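Local coordinates for lipolytic protein G-D-S-L family (Chitinophaga pinensis, PDB 4Q7Q), which is of unconfirmed function but, as a member of the GDSL-like lipase/acylhydrolase family, probably hydrolyses ester bonds of lipids or other acylated substrates, at residues V29-G32 and Y33-L37; R109-I112 and S113-Q117; Y206-P209 and A210-I214; P224-P227 and A228-N231; A252-F255 and R256-L260. All blocks are in the same frame, centred on the assembly; numbering follows the deposited sequence.

Contact 1 of 5, residues V29-G32 and Y33-L37; sequences VSKG and YLTRL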
loop_
_atom_site.group_PDB
_atom_site.type_symbol
_atom_site.label_atom_id
_atom_site.label_comp_id
_atom_site.label_asym_id
_atom_site.label_seq_id
_atom_site.Cartn_x
_atom_site.Cartn_y
_atom_site.Cartn_z
ATOM N N VAL A 29 -4.043 7.981 13.092
ATOM C CA VAL A 29 -5.002 6.965 12.665
ATOM C C VAL A 29 -5.536 6.208 13.878
ATOM O O VAL A 29 -4.776 5.874 14.787
ATOM C CB VAL A 29 -4.328 5.962 11.701
ATOM C CG1 VAL A 29 -5.284 4.829 11.321
ATOM C CG2 VAL A 29 -3.811 6.686 10.469
ATOM N N SER A 30 -6.836 5.927 13.890
ATOM C CA SER A 30 -7.436 5.190 15.004
ATOM C C SER A 30 -7.837 3.756 14.632
ATOM O O SER A 30 -7.916 2.889 15.498
ATOM C CB SER A 30 -8.624 5.953 15.597
ATOM O OG SER A 30 -9.694 6.037 14.676
ATOM N N LYS A 31 -8.084 3.508 13.350
ATOM C CA LYS A 31 -8.420 2.163 12.891
ATOM C C LYS A 31 -7.848 1.926 11.500
ATOM O O LYS A 31 -8.143 2.672 10.566
ATOM C CB LYS A 31 -9.939 1.936 12.870
ATOM C CG LYS A 31 -10.621 1.846 14.242
ATOM C CD LYS A 31 -12.116 1.568 14.095
ATOM C CE LYS A 31 -12.810 1.549 15.447
ATOM N NZ LYS A 31 -14.264 1.228 15.340
ATOM N N GLY A 32 -7.027 0.888 11.374
ATOM C CA GLY A 32 -6.443 0.514 10.095
ATOM C C GLY A 32 -7.398 -0.306 9.246
ATOM O O GLY A 32 -8.518 -0.587 9.665
ATOM N N TYR A 33 -6.968 -0.714 8.058
ATOM C CA TYR A 33 -7.910 -1.372 7.147
ATOM C C TYR A 33 -8.238 -2.823 7.519
ATOM O O TYR A 33 -9.302 -3.321 7.150
ATOM C CB TYR A 33 -7.495 -1.224 5.668
ATOM C CG TYR A 33 -6.479 -2.230 5.175
ATOM C CD1 TYR A 33 -6.880 -3.460 4.655
ATOM C CD2 TYR A 33 -5.120 -1.943 5.199
ATOM C CE1 TYR A 33 -5.960 -4.374 4.199
ATOM C CE2 TYR A 33 -4.190 -2.863 4.745
ATOM C CZ TYR A 33 -4.612 -4.070 4.241
ATOM O OH TYR A 33 -3.679 -4.981 3.808
ATOM N N LEU A 34 -7.350 -3.492 8.254
ATOM C CA LEU A 34 -7.647 -4.856 8.718
ATOM C C LEU A 34 -8.748 -4.823 9.770
ATOM O O LEU A 34 -9.707 -5.611 9.729
ATOM C CB LEU A 34 -6.414 -5.532 9.329
ATOM C CG LEU A 34 -5.095 -5.485 8.548
ATOM C CD1 LEU A 34 -4.018 -6.311 9.260
ATOM C CD2 LEU A 34 -5.275 -5.958 7.122
ATOM N N THR A 35 -8.597 -3.903 10.717
ATOM C CA THR A 35 -9.580 -3.694 11.777
ATOM C C THR A 35 -10.933 -3.334 11.176
ATOM O O THR A 35 -11.958 -3.901 11.548
ATOM C CB THR A 35 -9.102 -2.596 12.740
ATOM O OG1 THR A 35 -7.881 -3.021 13.361
ATOM C CG2 THR A 35 -10.152 -2.280 13.816
ATOM N N ARG A 36 -10.933 -2.411 10.220
ATOM C CA ARG A 36 -12.177 -1.983 9.595
ATOM C C ARG A 36 -12.821 -3.090 8.760
ATOM O O ARG A 36 -14.042 -3.226 8.754
ATOM C CB ARG A 36 -11.950 -0.731 8.759
ATOM C CG ARG A 36 -11.546 0.468 9.590
ATOM C CD ARG A 36 -11.266 1.697 8.716
ATOM N NE ARG A 36 -10.869 2.847 9.525
ATOM C CZ ARG A 36 -11.726 3.622 10.181
ATOM N NH1 ARG A 36 -11.287 4.638 10.909
ATOM N NH2 ARG A 36 -13.029 3.382 10.104
ATOM N N LEU A 37 -12.006 -3.881 8.060
ATOM C CA LEU A 37 -12.542 -5.020 7.311
ATOM C C LEU A 37 -13.278 -5.955 8.267
ATOM O O LEU A 37 -14.401 -6.385 7.997
ATOM C CB LEU A 37 -11.427 -5.781 6.574
ATOM C CG LEU A 37 -11.793 -6.971 5.662
ATOM C CD1 LEU A 37 -12.184 -8.271 6.419
ATOM C CD2 LEU A 37 -12.885 -6.577 4.675
HETATM O O HOH W 1 -6.348 -0.858 13.646
#
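In one of its two modelled conformers, the guanidinium of R36 carries the CB of K31 over one face, 3.3 Å above the plane and offset toward the rim, with CB 3.6 Å from both NE and NH1. L34 CD2 lies over one face of the Y33 ring, also offset toward the rim, and Y33 OH is hydrogen-bonded to T16. The carbonyl of K31 meets the guanidinium differently, tilted somewhat out of its plane, where R36 NE gives a hydrogen bond of 2.9 Å to K31 O. The N-H arrives well above the carbonyl plane, and the bond is bent, 145° at the hydrogen. CG of R36, beside the backbone N (chi1 -65°), directs the chain toward 31-32, and the extended run from CG to NE gives it the length to reach K31 O. NH1 is held further by a salt bridge to D241, the first residue of helix 241-257.

G32 is the N-cap residue of helix 33-40, and its O takes the first i to i+4 bond from R36 N at 3.1 Å, a straighter one at 160°. One water joins G32 N, which donates to it at 2.9 Å, to the hydroxyl T35 OG1. The aliphatic part of K31 crosses T35 at about a right angle. The extended K31 chain then leads away, its NZ forming a salt bridge with E39, one turn beyond T35.

Contact 2 of 5, residues R109-I112 and S113-Q117; sequences RIII and SKIRQ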
loop_
_atom_site.group_PDB
_atom_site.type_symbol
_atom_site.label_atom_id
_atom_site.label_comp_id
_atom_site.label_asym_id
_atom_site.label_seq_id
_atom_site.Cartn_x
_atom_site.Cartn_y
_atom_site.Cartn_z
ATOM N N ARG A 109 5.108 -14.336 -8.342
ATOM C CA ARG A 109 5.159 -15.767 -8.614
ATOM C C ARG A 109 5.580 -16.534 -7.358
ATOM O O ARG A 109 4.945 -17.522 -6.975
ATOM C CB ARG A 109 6.105 -16.077 -9.786
ATOM C CG ARG A 109 6.403 -17.570 -9.950
ATOM C CD ARG A 109 7.452 -17.832 -11.037
ATOM N NE ARG A 109 8.583 -16.914 -10.924
ATOM C CZ ARG A 109 9.578 -17.051 -10.053
ATOM N NH1 ARG A 109 10.551 -16.149 -10.014
ATOM N NH2 ARG A 109 9.598 -18.080 -9.212
ATOM N N ILE A 110 6.635 -16.057 -6.708
ATOM C CA ILE A 110 7.135 -16.666 -5.481
ATOM C C ILE A 110 6.092 -16.622 -4.360
ATOM O O ILE A 110 5.853 -17.621 -3.677
ATOM C CB ILE A 110 8.436 -15.963 -5.029
ATOM C CG1 ILE A 110 9.543 -16.231 -6.048
ATOM C CG2 ILE A 110 8.846 -16.398 -3.626
ATOM C CD1 ILE A 110 10.804 -15.473 -5.756
ATOM N N ILE A 111 5.458 -15.466 -4.187
ATOM C CA ILE A 111 4.485 -15.285 -3.117
ATOM C C ILE A 111 3.239 -16.141 -3.324
ATOM O O ILE A 111 2.803 -16.844 -2.412
ATOM C CB ILE A 111 4.078 -13.808 -2.972
ATOM C CG1 ILE A 111 5.279 -12.980 -2.514
ATOM C CG2 ILE A 111 2.922 -13.659 -1.987
ATOM C CD1 ILE A 111 5.118 -11.480 -2.741
ATOM N N ILE A 112 2.677 -16.104 -4.525
ATOM C CA ILE A 112 1.478 -16.892 -4.800
ATOM C C ILE A 112 1.779 -18.390 -4.730
ATOM O O ILE A 112 0.964 -19.173 -4.239
ATOM C CB ILE A 112 0.835 -16.488 -6.141
ATOM C CG1 ILE A 112 0.199 -15.105 -5.989
ATOM C CG2 ILE A 112 -0.210 -17.513 -6.577
ATOM C CD1 ILE A 112 -0.171 -14.453 -7.294
ATOM N N SER A 113 2.964 -18.787 -5.179
ATOM C CA SER A 113 3.359 -20.192 -5.072
ATOM C C SER A 113 3.449 -20.647 -3.619
ATOM O O SER A 113 3.016 -21.750 -3.288
ATOM C CB SER A 113 4.680 -20.452 -5.794
ATOM O OG SER A 113 4.527 -20.257 -7.187
ATOM N N LYS A 114 3.993 -19.793 -2.749
ATOM C CA LYS A 114 4.083 -20.127 -1.325
ATOM C C LYS A 114 2.700 -20.296 -0.715
ATOM O O LYS A 114 2.455 -21.226 0.053
ATOM C CB LYS A 114 4.845 -19.058 -0.547
ATOM C CG LYS A 114 4.935 -19.339 0.949
ATOM C CD LYS A 114 5.825 -20.540 1.234
ATOM C CE LYS A 114 6.137 -20.662 2.718
ATOM N NZ LYS A 114 6.960 -21.879 3.007
ATOM N N ILE A 115 1.798 -19.383 -1.050
ATOM C CA ILE A 115 0.433 -19.449 -0.541
ATOM C C ILE A 115 -0.215 -20.785 -0.902
ATOM O O ILE A 115 -0.821 -21.450 -0.055
ATOM C CB ILE A 115 -0.414 -18.298 -1.088
ATOM C CG1 ILE A 115 0.051 -16.986 -0.461
ATOM C CG2 ILE A 115 -1.890 -18.554 -0.811
ATOM C CD1 ILE A 115 -0.586 -15.748 -1.063
ATOM N N ARG A 116 -0.053 -21.189 -2.156
ATOM C CA ARG A 116 -0.638 -22.434 -2.635
ATOM C C ARG A 116 0.013 -23.657 -1.985
ATOM O O ARG A 116 -0.639 -24.679 -1.781
ATOM C CB ARG A 116 -0.587 -22.491 -4.163
ATOM C CG ARG A 116 -1.577 -21.520 -4.802
ATOM C CD ARG A 116 -1.415 -21.412 -6.302
ATOM N NE ARG A 116 -2.503 -20.649 -6.912
ATOM C CZ ARG A 116 -2.433 -20.082 -8.113
ATOM N NH1 ARG A 116 -1.316 -20.167 -8.825
ATOM N NH2 ARG A 116 -3.472 -19.408 -8.596
ATOM N N GLN A 117 1.292 -23.540 -1.639
ATOM C CA GLN A 117 1.967 -24.585 -0.873
ATOM C C GLN A 117 1.373 -24.686 0.534
ATOM O O GLN A 117 1.130 -25.784 1.039
ATOM C CB GLN A 117 3.465 -24.302 -0.783
ATOM C CG GLN A 117 4.213 -25.198 0.195
ATOM C CD GLN A 117 5.441 -24.518 0.781
ATOM O OE1 GLN A 117 5.358 -23.814 1.791
ATOM N NE2 GLN A 117 6.588 -24.722 0.144
#
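R109 O is gripped twice by S113: the hydroxyl OG donates to it at 2.8 Å and the backbone N at 3.0 Å, the two reaching the oxygen from opposite faces of its carbonyl plane. The hydroxyl gets there because OG sits beside its own backbone N, anti to the carbonyl carbon (chi1 -66°), which points it back at the preceding turn. The next three carbonyls each take one regular i to i+4 bond: I110 O from K114 N, I111 O from I115 N and I112 O from R116 N. These belong to the middle and late turns of helix 104-118.

Of the charged ends, R109 NE donates to D94 O. K114 NZ donates to Q117 OE1 at 2.8 Å, in the carbonyl plane and on a lone pair, and also makes a salt bridge to D64. The R116 guanidinium pairs with E171 through NH2. Its chain lies alongside I112, pointing the same way, and one face of the guanidinium rests on I112 CG2, which stands 3.6 Å above the plane and 3.6 Å from R116 NH1. I111 and I115 make the apolar side, with I111 CG2 4.2 Å from I115 CD1; both reach strand 73-77 of the central parallel sheet.

The helix is thus two-sided: I111 and I115 seat it on the sheet, while K114 and R116 have acidic partners from elsewhere in the chain. The I112 methyl limits the R116 guanidinium on one face while E171 takes NH2, and the serine hydroxyl gives R109 O a second donor.

Contact 3 of 5, residues Y206-P209 and A210-I214; sequences YKYP and AFVNI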
loop_
_atom_site.group_PDB
_atom_site.type_symbol
_atom_site.label_atom_id
_atom_site.label_comp_id
_atom_site.label_asym_id
_atom_site.label_seq_id
_atom_site.Cartn_x
_atom_site.Cartn_y
_atom_site.Cartn_z
ATOM N N TYR A 206 0.380 25.330 0.975
ATOM C CA TYR A 206 0.306 25.075 -0.460
ATOM C C TYR A 206 -0.419 23.766 -0.743
ATOM O O TYR A 206 0.093 22.692 -0.428
ATOM C CB TYR A 206 1.701 24.970 -1.072
ATOM C CG TYR A 206 2.508 26.249 -1.077
ATOM C CD1 TYR A 206 2.297 27.231 -2.045
ATOM C CD2 TYR A 206 3.496 26.468 -0.126
ATOM C CE1 TYR A 206 3.050 28.400 -2.058
ATOM C CE2 TYR A 206 4.254 27.625 -0.133
ATOM C CZ TYR A 206 4.022 28.590 -1.098
ATOM O OH TYR A 206 4.778 29.740 -1.106
ATOM N N LYS A 207 -1.596 23.843 -1.348
ATOM C CA LYS A 207 -2.282 22.623 -1.737
ATOM C C LYS A 207 -1.618 22.007 -2.967
ATOM O O LYS A 207 -0.682 22.572 -3.530
ATOM C CB LYS A 207 -3.765 22.885 -1.995
ATOM C CG LYS A 207 -4.065 23.650 -3.254
ATOM C CD LYS A 207 -5.575 23.813 -3.401
ATOM C CE LYS A 207 -5.977 24.077 -4.824
ATOM N NZ LYS A 207 -7.451 24.142 -4.902
ATOM N N TYR A 208 -2.093 20.832 -3.366
ATOM C CA TYR A 208 -1.657 20.208 -4.610
ATOM C C TYR A 208 -2.461 20.812 -5.756
ATOM O O TYR A 208 -3.651 21.030 -5.615
ATOM C CB TYR A 208 -1.925 18.710 -4.526
ATOM C CG TYR A 208 -1.478 17.925 -5.731
ATOM C CD1 TYR A 208 -0.154 17.531 -5.866
ATOM C CD2 TYR A 208 -2.375 17.563 -6.725
ATOM C CE1 TYR A 208 0.273 16.816 -6.958
ATOM C CE2 TYR A 208 -1.957 16.836 -7.830
ATOM C CZ TYR A 208 -0.631 16.465 -7.936
ATOM O OH TYR A 208 -0.201 15.745 -9.025
ATOM N N PRO A 209 -1.823 21.066 -6.913
ATOM C CA PRO A 209 -0.436 20.755 -7.269
ATOM C C PRO A 209 0.575 21.868 -6.959
ATOM O O PRO A 209 1.750 21.711 -7.288
ATOM C CB PRO A 209 -0.528 20.548 -8.780
ATOM C CG PRO A 209 -1.554 21.538 -9.195
ATOM C CD PRO A 209 -2.588 21.512 -8.094
ATOM N N ALA A 210 0.175 22.964 -6.348
ATOM C CA ALA A 210 1.132 24.019 -6.049
ATOM C C ALA A 210 2.368 23.544 -5.315
ATOM O O ALA A 210 3.430 23.958 -5.606
ATOM C CB ALA A 210 0.445 25.128 -5.237
ATOM N N PHE A 211 2.191 22.680 -4.350
ATOM C CA PHE A 211 3.291 22.246 -3.519
ATOM C C PHE A 211 4.394 21.498 -4.252
ATOM O O PHE A 211 5.455 21.440 -3.779
ATOM C CB PHE A 211 2.862 21.581 -2.205
ATOM C CG PHE A 211 2.296 20.171 -2.314
ATOM C CD1 PHE A 211 3.037 19.123 -2.795
ATOM C CD2 PHE A 211 1.060 19.901 -1.823
ATOM C CE1 PHE A 211 2.506 17.865 -2.839
ATOM C CE2 PHE A 211 0.537 18.643 -1.854
ATOM C CZ PHE A 211 1.272 17.622 -2.356
ATOM N N VAL A 212 4.100 20.982 -5.413
ATOM C CA VAL A 212 5.125 20.321 -6.211
ATOM C C VAL A 212 6.203 21.282 -6.624
ATOM O O VAL A 212 7.310 20.886 -6.799
ATOM C CB VAL A 212 4.550 19.631 -7.440
ATOM C CG1 VAL A 212 5.627 18.869 -8.183
ATOM C CG2 VAL A 212 3.473 18.684 -7.016
ATOM N N ASN A 213 5.867 22.556 -6.703
ATOM C CA ASN A 213 6.796 23.593 -7.149
ATOM C C ASN A 213 7.546 24.305 -6.027
ATOM O O ASN A 213 8.367 25.186 -6.293
ATOM C CB ASN A 213 6.056 24.641 -7.981
ATOM C CG ASN A 213 5.228 24.029 -9.089
ATOM O OD1 ASN A 213 4.018 24.247 -9.167
ATOM N ND2 ASN A 213 5.874 23.258 -9.952
ATOM N N ILE A 214 7.261 23.942 -4.781
ATOM C CA ILE A 214 7.879 24.622 -3.643
ATOM C C ILE A 214 8.853 23.673 -2.959
ATOM O O ILE A 214 8.482 22.553 -2.606
ATOM C CB ILE A 214 6.818 25.107 -2.620
ATOM C CG1 ILE A 214 5.721 25.927 -3.313
ATOM C CG2 ILE A 214 7.478 25.917 -1.509
ATOM C CD1 ILE A 214 6.216 27.238 -3.881
#
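A short 3-10 turn, 210-213, follows strand 203-206 of the antiparallel pair it forms with strand 193-196, and here the chain folds back so that its side chains pack on the strand end they have just left. The turn is entered through a cis peptide bond before P209. K207 O accepts from F211 N at 3.0 Å, and P209 O accepts from V212 N at 3.1 Å, that second donor standing well above the carbonyl plane, as suits the tighter 3-10 winding.

F211 has its CG between the backbone N and the carbonyl carbon (chi1 74°), which lays the ring beside the 206-208 backbone: Y206 O lies at its edge, in plane, 3.3 Å from F211 CD2. The far end of that ring meets Y208, where F211 CE2 is 3.6 Å from Y208 CB. The two rings are oblique, their planes 59° apart. Along the same edge of Y208, CE1 is 3.7 Å from V212 CG2, the two side chains running side by side. I214, which also touches L195 of strand 193-196, crosses Y206 at about a right angle and makes a CH-pi contact, its CG1 sitting 3.6 Å from the ring centroid and just 2° off the normal.

Contact 4 of 5, residues P224-P227 and A228-N231; sequences PYPP and AAVN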
loop_
_atom_site.group_PDB
_atom_site.type_symbol
_atom_site.label_atom_id
_atom_site.label_comp_id
_atom_site.label_asym_id
_atom_site.label_seq_id
_atom_site.Cartn_x
_atom_site.Cartn_y
_atom_site.Cartn_z
ATOM N N PRO A 224 5.888 19.174 7.353
ATOM C CA PRO A 224 4.995 19.863 6.412
ATOM C C PRO A 224 3.556 19.335 6.372
ATOM O O PRO A 224 2.726 19.901 5.655
ATOM C CB PRO A 224 5.682 19.638 5.066
ATOM C CG PRO A 224 6.391 18.323 5.239
ATOM C CD PRO A 224 6.877 18.327 6.664
ATOM N N TYR A 225 3.254 18.289 7.133
ATOM C CA TYR A 225 1.886 17.775 7.190
ATOM C C TYR A 225 1.301 17.801 8.606
ATOM O O TYR A 225 1.174 16.759 9.243
ATOM C CB TYR A 225 1.835 16.348 6.632
ATOM C CG TYR A 225 2.124 16.230 5.152
ATOM C CD1 TYR A 225 1.554 17.107 4.235
ATOM C CD2 TYR A 225 2.960 15.230 4.672
ATOM C CE1 TYR A 225 1.809 16.990 2.879
ATOM C CE2 TYR A 225 3.224 15.099 3.312
ATOM C CZ TYR A 225 2.649 15.985 2.420
ATOM O OH TYR A 225 2.900 15.857 1.071
ATOM N N PRO A 226 0.937 18.995 9.104
ATOM C CA PRO A 226 0.276 19.081 10.409
ATOM C C PRO A 226 -1.084 18.381 10.349
ATOM O O PRO A 226 -1.513 18.016 9.255
ATOM C CB PRO A 226 0.121 20.594 10.618
ATOM C CG PRO A 226 0.120 21.170 9.253
ATOM C CD PRO A 226 1.064 20.313 8.462
ATOM N N PRO A 227 -1.739 18.164 11.505
ATOM C CA PRO A 227 -3.029 17.463 11.534
ATOM C C PRO A 227 -4.058 17.969 10.518
ATOM O O PRO A 227 -4.767 17.154 9.927
ATOM C CB PRO A 227 -3.523 17.722 12.957
ATOM C CG PRO A 227 -2.269 17.786 13.756
ATOM C CD PRO A 227 -1.253 18.462 12.866
ATOM N N ALA A 228 -4.121 19.281 10.311
ATOM C CA ALA A 228 -5.086 19.874 9.388
ATOM C C ALA A 228 -4.876 19.429 7.938
ATOM O O ALA A 228 -5.753 19.617 7.095
ATOM C CB ALA A 228 -5.042 21.391 9.485
ATOM N N ALA A 229 -3.717 18.847 7.647
ATOM C CA ALA A 229 -3.391 18.440 6.280
ATOM C C ALA A 229 -3.925 17.054 5.924
ATOM O O ALA A 229 -3.918 16.668 4.760
ATOM C CB ALA A 229 -1.879 18.506 6.048
ATOM N N VAL A 230 -4.390 16.312 6.924
ATOM C CA VAL A 230 -4.835 14.937 6.706
ATOM C C VAL A 230 -6.037 14.883 5.763
ATOM O O VAL A 230 -6.992 15.627 5.918
ATOM C CB VAL A 230 -5.185 14.241 8.038
ATOM C CG1 VAL A 230 -5.748 12.850 7.794
ATOM C CG2 VAL A 230 -3.953 14.165 8.930
ATOM N N ASN A 231 -5.978 14.016 4.761
ATOM C CA ASN A 231 -7.162 13.745 3.953
ATOM C C ASN A 231 -7.303 12.231 3.760
ATOM O O ASN A 231 -7.775 11.547 4.665
ATOM C CB ASN A 231 -7.129 14.510 2.630
ATOM C CG ASN A 231 -8.483 14.542 1.942
ATOM O OD1 ASN A 231 -9.355 13.727 2.228
ATOM N ND2 ASN A 231 -8.665 15.494 1.034
#
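Two successive i to i+3 hydrogen bonds wind P227-A229 into a short 3-10 turn, A229 N donating to P226 O at 2.9 Å and V230 N to P227 O at 3.1 Å. Both donors stand well above the planes of the carbonyls they meet, yet their N-H bonds aim well, the second at 168°.

The side chains pack lightly round this turn. The methyl of A229 points back toward the residues before it: CB lies 3.3 Å from P226 O, 4.1 Å from Y225 CD1 and 4.2 Å from P226 CD. It meets the tyrosine ring at a slant. V230 brings one branch to the turn; with CG1 anti to the backbone N (chi1 176°), CG2 is left beside that N and comes 3.3 Å from P227 O, next to the bond that V230 N makes to the same oxygen. The polar end of Y225 leaves the turn, its OH bonding to D134 O, while Y225 O accepts from R28. The Y225 side chain also touches residues of a Ser-His-Asp set (S14, H238, D235) whose geometry is consistent with the catalytic triad of this family.

Neither P226 nor P227 has a backbone N-H to donate, whereas their carbonyls both accept, so the turn is closed wholly by donors from after the prolines. What the side chains add across it is apolar contact, and the hydrogen bonds of Y225 tie the residue ahead of the turn to other loops.

Contact 5 of 5, residues A252-F255 and R256-L260; sequences ADVF and RQLGL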
loop_
_atom_site.group_PDB
_atom_site.type_symbol
_atom_site.label_atom_id
_atom_site.label_comp_id
_atom_site.label_asym_id
_atom_site.label_seq_id
_atom_site.Cartn_x
_atom_site.Cartn_y
_atom_site.Cartn_z
ATOM N N ALA A 252 -13.880 -5.647 1.352
ATOM C CA ALA A 252 -15.053 -6.387 1.801
ATOM C C ALA A 252 -15.937 -6.835 0.637
ATOM O O ALA A 252 -16.461 -7.946 0.656
ATOM C CB ALA A 252 -15.855 -5.582 2.827
ATOM N N ASP A 253 -16.082 -5.986 -0.380
ATOM C CA ASP A 253 -16.872 -6.342 -1.559
ATOM C C ASP A 253 -16.311 -7.587 -2.246
ATOM O O ASP A 253 -17.055 -8.478 -2.651
ATOM C CB ASP A 253 -16.928 -5.179 -2.556
ATOM C CG ASP A 253 -17.741 -4.002 -2.046
ATOM O OD1 ASP A 253 -18.548 -4.191 -1.112
ATOM O OD2 ASP A 253 -17.580 -2.888 -2.588
ATOM N N VAL A 254 -14.991 -7.639 -2.385
ATOM C CA VAL A 254 -14.347 -8.783 -3.019
ATOM C C VAL A 254 -14.488 -10.051 -2.168
ATOM O O VAL A 254 -14.785 -11.131 -2.682
ATOM C CB VAL A 254 -12.870 -8.488 -3.305
ATOM C CG1 VAL A 254 -12.142 -9.764 -3.689
ATOM C CG2 VAL A 254 -12.755 -7.441 -4.408
ATOM N N PHE A 255 -14.286 -9.919 -0.864
ATOM C CA PHE A 255 -14.480 -11.051 0.033
ATOM C C PHE A 255 -15.903 -11.591 -0.083
ATOM O O PHE A 255 -16.105 -12.807 -0.113
ATOM C CB PHE A 255 -14.162 -10.665 1.480
ATOM C CG PHE A 255 -12.687 -10.631 1.797
ATOM C CD1 PHE A 255 -11.738 -10.994 0.850
ATOM C CD2 PHE A 255 -12.251 -10.244 3.052
ATOM C CE1 PHE A 255 -10.381 -10.975 1.152
ATOM C CE2 PHE A 255 -10.899 -10.217 3.358
ATOM C CZ PHE A 255 -9.961 -10.586 2.404
ATOM N N ARG A 256 -16.882 -10.691 -0.163
ATOM C CA ARG A 256 -18.272 -11.108 -0.355
ATOM C C ARG A 256 -18.448 -11.890 -1.650
ATOM O O ARG A 256 -19.100 -12.932 -1.665
ATOM C CB ARG A 256 -19.217 -9.908 -0.363
ATOM C CG ARG A 256 -19.384 -9.218 0.972
ATOM C CD ARG A 256 -20.520 -8.212 0.901
ATOM N NE ARG A 256 -20.833 -7.640 2.205
ATOM C CZ ARG A 256 -20.408 -6.453 2.624
ATOM N NH1 ARG A 256 -19.647 -5.700 1.838
ATOM N NH2 ARG A 256 -20.749 -6.015 3.828
ATOM N N GLN A 257 -17.870 -11.384 -2.735
ATOM C CA GLN A 257 -18.003 -12.037 -4.036
ATOM C C GLN A 257 -17.375 -13.427 -4.028
ATOM O O GLN A 257 -17.820 -14.323 -4.748
ATOM C CB GLN A 257 -17.382 -11.178 -5.141
ATOM C CG GLN A 257 -18.119 -9.869 -5.392
ATOM C CD GLN A 257 -17.268 -8.845 -6.122
ATOM O OE1 GLN A 257 -16.125 -9.118 -6.495
ATOM N NE2 GLN A 257 -17.821 -7.653 -6.324
ATOM N N LEU A 258 -16.350 -13.603 -3.199
ATOM C CA LEU A 258 -15.680 -14.891 -3.054
ATOM C C LEU A 258 -16.450 -15.862 -2.165
ATOM O O LEU A 258 -16.046 -17.017 -2.010
ATOM C CB LEU A 258 -14.274 -14.696 -2.490
ATOM C CG LEU A 258 -13.211 -14.255 -3.491
ATOM C CD1 LEU A 258 -11.901 -13.999 -2.769
ATOM C CD2 LEU A 258 -13.047 -15.325 -4.557
ATOM N N GLY A 259 -17.544 -15.393 -1.570
ATOM C CA GLY A 259 -18.359 -16.226 -0.701
ATOM C C GLY A 259 -17.809 -16.358 0.707
ATOM O O GLY A 259 -18.042 -17.368 1.374
ATOM N N LEU A 260 -17.102 -15.331 1.172
ATOM C CA LEU A 260 -16.463 -15.372 2.489
ATOM C C LEU A 260 -17.270 -14.671 3.584
ATOM O O LEU A 260 -16.885 -14.694 4.754
ATOM C CB LEU A 260 -15.057 -14.773 2.416
ATOM C CG LEU A 260 -14.128 -15.405 1.377
ATOM C CD1 LEU A 260 -12.768 -14.728 1.380
ATOM C CD2 LEU A 260 -13.979 -16.904 1.608
#
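F255 and L260 make the close, buried part of this contact. L260 CD1 comes 3.9 Å from F255 CD1, the two side chains crossing at a slant, and L260 CB and CG lean over F255 O, with CB 3.4 Å from that oxygen. The ring is also lodged from outside, edge-to-face with W8 and against V73 and V125 of the central sheet. The turn of chain in between brings L260 back against F255.

That turn is a Schellman motif closing helix 241-257: G259 takes positive phi (81°), and the chain bonds back into the last turn through L260 N to F255 O at 3.0 Å and G259 N to R256 O at 2.9 Å. F255 O also receives a weak bond from L258 N, whose better partner is V254 O. Upstream, the helical bonds are regular, R256 N to A252 O and Q257 N to D253 O.

The solvent side is looser. D253 OD1 and R256 NH1 form a salt bridge that is long, at 3.5 Å; the carboxylate oxygen lies at the edge of the guanidinium, near its plane, but the two flat groups are turned 41° apart. R256 reaches it with an extended chain, its CG resting 3.2 Å from A252 O. Q257 is exposed too, and its extended side chain lies back along the helix, with CG close to D253 O. V254 and L258 meet more distantly, V254 CG1 to L258 CD1 being 4.3 Å, and both side chains touch V125 and P174.

In the fold
All five contacts are local and follow one another along the chain in numerical order. Contacts 1, 2 and 5 lie on or at the ends of helices 33-40, 104-118 and 241-257, which flank the five-stranded parallel sheet, the alpha/beta core expected of an SGNH hydrolase. Contacts 1 and 5, about 18 Å apart between centres, touch directly, L37 packing on A252 and F255. Contacts 3 and 4, with centres about 14 Å apart, meet through F211 and Y225. Contact 2 lies about 42 Å from contact 3, centre to centre. The set thus divides between core helices and the peripheral segment leading to helix 241-257, the latter near the probable triad through Y225.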